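Long-range contact in intergenic-region protein (Escherichia coli CFT073, PDB 2WJ9), which probably acts as an antirestriction protein that counters host restriction enzymes: residues S34-A48 with V158-H170. Sequence-based numbering, arbitrary orientation.
Sequences SSACAPETGLQQLVA and VHYYRLRDYALQH. With MPD ((4S)-2-methyl-2,4-pentanediol), chain K.
The irregular chain 34-48, which runs into strand 48-50, docks on helix 154-168 and the residue just after it through two polar grips on its main chain: Arg162 on Ser35, and Gln169 on Gln44 and Leu46. The Arg162 guanidinium holds a single atom end-on: NH1 at 2.9 Å and NH2 at 3.0 Å both donate to Ser35 O, which sits within a few degrees of the guanidinium plane. Sharing one acceptor bends each bond, with N-H...O angles of 149° and 143°. An extended chain from CG to NE carries the group there, and Val158 CG1 sits over one face, offset toward its rim. The receiving turn has its own lock, an ST turn in which Cys37 N donates to Ser35 OG; Ser35 OG also bonds Glu152 of the second subunit, and Cys37 is disulfide-linked to Cys149 of that subunit.

At the other end, the Gln169 amide reads two backbone groups. NE2 donates almost straight (178°) to Gln44 O at 2.9 Å, while OE1 accepts from Leu46 N at 3.1 Å, in the carbonyl plane and on a lone pair. NE2 also donates to a diol molecule, probably from the crystallisation liquor, whose other hydroxyl accepts from Gln44 N.

Beside this amide, and on toward the strand, Leu46 CD1 reaches Asp165 CB at 3.6 Å, and Leu46 CB meets the Tyr166 ring at its edge. Ala48 CB lies 3.6 Å from Tyr166 OH, and a water links that hydroxyl to Ala48 N.

Every direct hydrogen bond across the contact thus uses a backbone group of 34-48, independent of side-chain identity there, whereas the apolar part rests on Leu46 and Ala48; the intersubunit disulfide adjoins the Arg162-Ser35 end alone.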
loop_
_atom_site.group_PDB
_atom_site.type_symbol
_atom_site.label_atom_id
_atom_site.label_comp_id
_atom_site.label_asym_id
_atom_site.label_seq_id
_atom_site.Cartn_x
_atom_site.Cartn_y
_atom_site.Cartn_z
ATOM N N SER B 34 -1.198 12.433 6.574
ATOM C CA SER B 34 -1.334 11.131 5.924
ATOM C C SER B 34 -2.320 11.191 4.739
ATOM O O SER B 34 -3.221 10.353 4.594
ATOM C CB SER B 34 -1.725 10.056 6.946
ATOM O OG SER B 34 -0.748 9.963 7.982
ATOM N N SER B 35 -2.114 12.206 3.903
ATOM C CA SER B 35 -2.864 12.454 2.660
ATOM C C SER B 35 -2.889 11.247 1.700
ATOM O O SER B 35 -2.038 10.377 1.785
ATOM C CB SER B 35 -2.222 13.648 1.944
ATOM O OG SER B 35 -2.452 13.633 0.550
ATOM N N ALA B 36 -3.851 11.228 0.775
ATOM C CA ALA B 36 -3.944 10.150 -0.227
ATOM C C ALA B 36 -2.841 10.266 -1.278
ATOM O O ALA B 36 -2.580 9.333 -2.032
ATOM C CB ALA B 36 -5.309 10.159 -0.907
ATOM N N CYS B 37 -2.211 11.435 -1.344
ATOM C CA CYS B 37 -1.151 11.687 -2.307
ATOM C C CYS B 37 0.160 11.066 -1.818
ATOM O O CYS B 37 0.593 11.338 -0.707
ATOM C CB CYS B 37 -0.982 13.195 -2.472
ATOM S SG CYS B 37 0.122 13.725 -3.792
ATOM N N ALA B 38 0.797 10.253 -2.650
ATOM C CA ALA B 38 2.104 9.674 -2.307
ATOM C C ALA B 38 3.241 10.717 -2.387
ATOM O O ALA B 38 3.363 11.409 -3.394
ATOM C CB ALA B 38 2.400 8.505 -3.232
ATOM N N PRO B 39 4.061 10.852 -1.319
ATOM C CA PRO B 39 5.291 11.659 -1.377
ATOM C C PRO B 39 6.241 11.263 -2.521
ATOM O O PRO B 39 6.828 12.133 -3.172
ATOM C CB PRO B 39 5.949 11.376 -0.019
ATOM C CG PRO B 39 4.825 11.070 0.874
ATOM C CD PRO B 39 3.852 10.304 0.034
ATOM N N GLU B 40 6.391 9.955 -2.735
ATOM C CA GLU B 40 7.163 9.415 -3.858
ATOM C C GLU B 40 6.516 8.140 -4.401
ATOM O O GLU B 40 5.812 7.435 -3.675
ATOM C CB GLU B 40 8.596 9.067 -3.437
ATOM C CG GLU B 40 9.367 10.181 -2.741
ATOM C CD GLU B 40 10.866 9.891 -2.614
ATOM O OE1 GLU B 40 11.357 8.867 -3.157
ATOM O OE2 GLU B 40 11.566 10.708 -1.975
ATOM N N THR B 41 6.771 7.853 -5.677
ATOM C CA THR B 41 6.403 6.566 -6.271
ATOM C C THR B 41 7.692 5.770 -6.521
ATOM O O THR B 41 8.794 6.293 -6.350
ATOM C CB THR B 41 5.596 6.745 -7.576
ATOM O OG1 THR B 41 6.277 7.647 -8.455
ATOM C CG2 THR B 41 4.200 7.291 -7.272
ATOM N N GLY B 42 7.555 4.505 -6.902
ATOM C CA GLY B 42 8.718 3.635 -7.097
ATOM C C GLY B 42 9.399 3.209 -5.796
ATOM O O GLY B 42 8.745 3.063 -4.753
ATOM N N LEU B 43 10.713 2.987 -5.874
ATOM C CA LEU B 43 11.517 2.531 -4.727
ATOM C C LEU B 43 11.928 3.709 -3.831
ATOM O O LEU B 43 12.376 4.734 -4.338
ATOM C CB LEU B 43 12.770 1.795 -5.223
ATOM C CG LEU B 43 12.552 0.540 -6.085
ATOM C CD1 LEU B 43 13.864 0.030 -6.666
ATOM C CD2 LEU B 43 11.851 -0.566 -5.280
ATOM N N GLN B 44 11.809 3.548 -2.511
ATOM C CA GLN B 44 12.076 4.637 -1.554
ATOM C C GLN B 44 12.565 4.127 -0.194
ATOM O O GLN B 44 11.972 3.205 0.367
ATOM C CB GLN B 44 10.810 5.478 -1.338
ATOM C CG GLN B 44 10.892 6.462 -0.151
ATOM C CD GLN B 44 9.577 7.166 0.150
ATOM O OE1 GLN B 44 8.491 6.625 -0.078
ATOM N NE2 GLN B 44 9.676 8.375 0.698
ATOM N N GLN B 45 13.612 4.763 0.343
ATOM C CA GLN B 45 14.092 4.461 1.700
ATOM C C GLN B 45 13.119 5.030 2.722
ATOM O O GLN B 45 12.930 6.248 2.794
ATOM C CB GLN B 45 15.486 5.049 1.964
ATOM C CG GLN B 45 15.970 4.912 3.423
ATOM C CD GLN B 45 16.065 3.467 3.887
ATOM O OE1 GLN B 45 15.467 3.076 4.891
ATOM N NE2 GLN B 45 16.793 2.667 3.141
ATOM N N LEU B 46 12.538 4.148 3.528
ATOM C CA LEU B 46 11.523 4.544 4.503
ATOM C C LEU B 46 12.152 4.769 5.887
ATOM O O LEU B 46 13.063 4.035 6.309
ATOM C CB LEU B 46 10.386 3.514 4.545
ATOM C CG LEU B 46 9.669 3.315 3.202
ATOM C CD1 LEU B 46 8.667 2.169 3.271
ATOM C CD2 LEU B 46 8.967 4.596 2.712
ATOM N N VAL B 47 11.673 5.804 6.573
ATOM C CA VAL B 47 12.230 6.230 7.856
ATOM C C VAL B 47 11.091 6.621 8.797
ATOM O O VAL B 47 10.167 7.328 8.387
ATOM C CB VAL B 47 13.187 7.429 7.684
ATOM C CG1 VAL B 47 13.639 7.971 9.040
ATOM C CG2 VAL B 47 14.393 7.029 6.831
ATOM N N ALA B 48 11.165 6.133 10.038
ATOM C CA ALA B 48 10.223 6.491 11.103
ATOM C C ALA B 48 10.808 7.609 11.974
ATOM O O ALA B 48 11.993 7.576 12.332
ATOM C CB ALA B 48 9.920 5.279 11.960
ATOM N N VAL B 158 -4.921 2.283 3.204
ATOM C CA VAL B 158 -3.678 2.965 2.875
ATOM C C VAL B 158 -2.668 2.978 4.039
ATOM O O VAL B 158 -1.486 2.726 3.817
ATOM C CB VAL B 158 -3.948 4.378 2.339
ATOM C CG1 VAL B 158 -2.656 5.191 2.265
ATOM C CG2 VAL B 158 -4.654 4.293 0.976
ATOM N N HIS B 159 -3.133 3.235 5.261
ATOM C CA HIS B 159 -2.283 3.087 6.455
ATOM C C HIS B 159 -1.668 1.675 6.550
ATOM O O HIS B 159 -0.483 1.525 6.866
ATOM C CB HIS B 159 -3.046 3.445 7.742
ATOM C CG HIS B 159 -2.950 4.895 8.118
ATOM N ND1 HIS B 159 -1.749 5.513 8.394
ATOM C CD2 HIS B 159 -3.904 5.847 8.262
ATOM C CE1 HIS B 159 -1.964 6.788 8.674
ATOM N NE2 HIS B 159 -3.264 7.017 8.609
ATOM N N TYR B 160 -2.462 0.644 6.262
ATOM C CA TYR B 160 -1.944 -0.723 6.248
ATOM C C TYR B 160 -0.824 -0.919 5.220
ATOM O O TYR B 160 0.248 -1.429 5.556
ATOM C CB TYR B 160 -3.064 -1.735 5.992
ATOM C CG TYR B 160 -2.561 -3.170 5.923
ATOM C CD1 TYR B 160 -2.073 -3.797 7.058
ATOM C CD2 TYR B 160 -2.541 -3.876 4.725
ATOM C CE1 TYR B 160 -1.588 -5.097 7.017
ATOM C CE2 TYR B 160 -2.065 -5.199 4.670
ATOM C CZ TYR B 160 -1.584 -5.799 5.827
ATOM O OH TYR B 160 -1.107 -7.110 5.799
ATOM N N TYR B 161 -1.063 -0.507 3.972
ATOM C CA TYR B 161 -0.047 -0.662 2.914
ATOM C C TYR B 161 1.237 0.136 3.244
ATOM O O TYR B 161 2.350 -0.326 3.010
ATOM C CB TYR B 161 -0.607 -0.266 1.529
ATOM C CG TYR B 161 -1.458 -1.334 0.851
ATOM C CD1 TYR B 161 -2.807 -1.128 0.609
ATOM C CD2 TYR B 161 -0.903 -2.546 0.425
ATOM C CE1 TYR B 161 -3.593 -2.099 -0.008
ATOM C CE2 TYR B 161 -1.687 -3.521 -0.198
ATOM C CZ TYR B 161 -3.029 -3.290 -0.401
ATOM O OH TYR B 161 -3.825 -4.236 -1.011
ATOM N N ARG B 162 1.080 1.319 3.819
ATOM C CA ARG B 162 2.235 2.177 4.119
ATOM C C ARG B 162 3.123 1.599 5.232
ATOM O O ARG B 162 4.349 1.573 5.109
ATOM C CB ARG B 162 1.777 3.603 4.427
ATOM C CG ARG B 162 1.363 4.341 3.153
ATOM C CD ARG B 162 0.720 5.679 3.416
ATOM N NE ARG B 162 0.521 6.406 2.163
ATOM C CZ ARG B 162 -0.149 7.546 2.042
ATOM N NH1 ARG B 162 -0.720 8.113 3.099
ATOM N NH2 ARG B 162 -0.243 8.116 0.846
ATOM N N LEU B 163 2.501 1.119 6.298
ATOM C CA LEU B 163 3.242 0.431 7.371
ATOM C C LEU B 163 3.810 -0.922 6.919
ATOM O O LEU B 163 4.925 -1.294 7.313
ATOM C CB LEU B 163 2.365 0.264 8.618
ATOM C CG LEU B 163 3.037 -0.332 9.866
ATOM C CD1 LEU B 163 4.192 0.548 10.354
ATOM C CD2 LEU B 163 1.988 -0.554 10.970
ATOM N N ARG B 164 3.048 -1.663 6.111
ATOM C CA ARG B 164 3.523 -2.917 5.529
ATOM C C ARG B 164 4.836 -2.713 4.767
ATOM O O ARG B 164 5.748 -3.514 4.891
ATOM C CB ARG B 164 2.446 -3.553 4.626
ATOM C CG ARG B 164 2.849 -4.830 3.868
ATOM C CD ARG B 164 1.624 -5.345 3.088
ATOM N NE ARG B 164 1.862 -6.459 2.167
ATOM C CZ ARG B 164 1.958 -6.377 0.839
ATOM N NH1 ARG B 164 1.882 -5.209 0.206
ATOM N NH2 ARG B 164 2.138 -7.483 0.130
ATOM N N ASP B 165 4.941 -1.627 3.993
ATOM C CA ASP B 165 6.196 -1.334 3.272
ATOM C C ASP B 165 7.384 -1.111 4.218
ATOM O O ASP B 165 8.483 -1.591 3.954
ATOM C CB ASP B 165 6.047 -0.104 2.365
ATOM C CG ASP B 165 5.411 -0.419 1.025
ATOM O OD1 ASP B 165 5.028 -1.586 0.765
ATOM O OD2 ASP B 165 5.309 0.526 0.206
ATOM N N TYR B 166 7.158 -0.385 5.307
ATOM C CA TYR B 166 8.178 -0.203 6.348
ATOM C C TYR B 166 8.605 -1.551 6.956
ATOM O O TYR B 166 9.808 -1.786 7.180
ATOM C CB TYR B 166 7.663 0.746 7.434
ATOM C CG TYR B 166 8.678 1.099 8.498
ATOM C CD1 TYR B 166 9.835 1.805 8.182
ATOM C CD2 TYR B 166 8.473 0.754 9.830
ATOM C CE1 TYR B 166 10.760 2.140 9.156
ATOM C CE2 TYR B 166 9.394 1.082 10.805
ATOM C CZ TYR B 166 10.537 1.779 10.467
ATOM O OH TYR B 166 11.466 2.114 11.434
ATOM N N ALA B 167 7.625 -2.435 7.194
ATOM C CA ALA B 167 7.892 -3.790 7.707
ATOM C C ALA B 167 8.714 -4.610 6.713
ATOM O O ALA B 167 9.618 -5.355 7.109
ATOM C CB ALA B 167 6.587 -4.513 8.025
ATOM N N LEU B 168 8.410 -4.457 5.419
ATOM C CA LEU B 168 9.120 -5.194 4.377
ATOM C C LEU B 168 10.588 -4.781 4.269
ATOM O O LEU B 168 11.399 -5.557 3.779
ATOM C CB LEU B 168 8.410 -5.057 3.018
ATOM C CG LEU B 168 7.095 -5.847 2.902
ATOM C CD1 LEU B 168 6.304 -5.446 1.644
ATOM C CD2 LEU B 168 7.356 -7.345 2.910
ATOM N N GLN B 169 10.921 -3.571 4.722
ATOM C CA GLN B 169 12.303 -3.078 4.710
ATOM C C GLN B 169 13.031 -3.280 6.048
ATOM O O GLN B 169 14.226 -3.001 6.149
ATOM C CB GLN B 169 12.340 -1.587 4.350
ATOM C CG GLN B 169 11.853 -1.260 2.930
ATOM C CD GLN B 169 12.026 0.201 2.547
ATOM O OE1 GLN B 169 12.531 1.020 3.322
ATOM N NE2 GLN B 169 11.620 0.531 1.322
ATOM N N HIS B 170 12.306 -3.757 7.060
ATOM C CA HIS B 170 12.802 -3.811 8.452
ATOM C C HIS B 170 13.771 -4.979 8.656
ATOM O O HIS B 170 13.581 -6.036 8.064
ATOM C CB HIS B 170 11.607 -3.951 9.406
ATOM C CG HIS B 170 11.911 -3.590 10.829
ATOM N ND1 HIS B 170 12.447 -4.488 11.729
ATOM C CD2 HIS B 170 11.718 -2.439 11.520
ATOM C CE1 HIS B 170 12.598 -3.898 12.902
ATOM N NE2 HIS B 170 12.170 -2.652 12.801
HETATM C C1 MPD K . 8.911 -2.167 -2.339
HETATM C C2 MPD K . 9.478 -1.984 -0.941
HETATM O O2 MPD K . 10.745 -1.379 -0.731
HETATM C CM MPD K . 8.788 -2.616 0.250
HETATM C C3 MPD K . 8.672 -0.647 -0.797
HETATM C C4 MPD K . 9.378 0.728 -1.016
HETATM O O4 MPD K . 10.467 0.755 -1.952
HETATM C C5 MPD K . 8.357 1.824 -1.365
HETATM O O HOH W 1 13.024 1.186 6.029
HETATM O O HOH W 2 13.400 4.411 10.636
#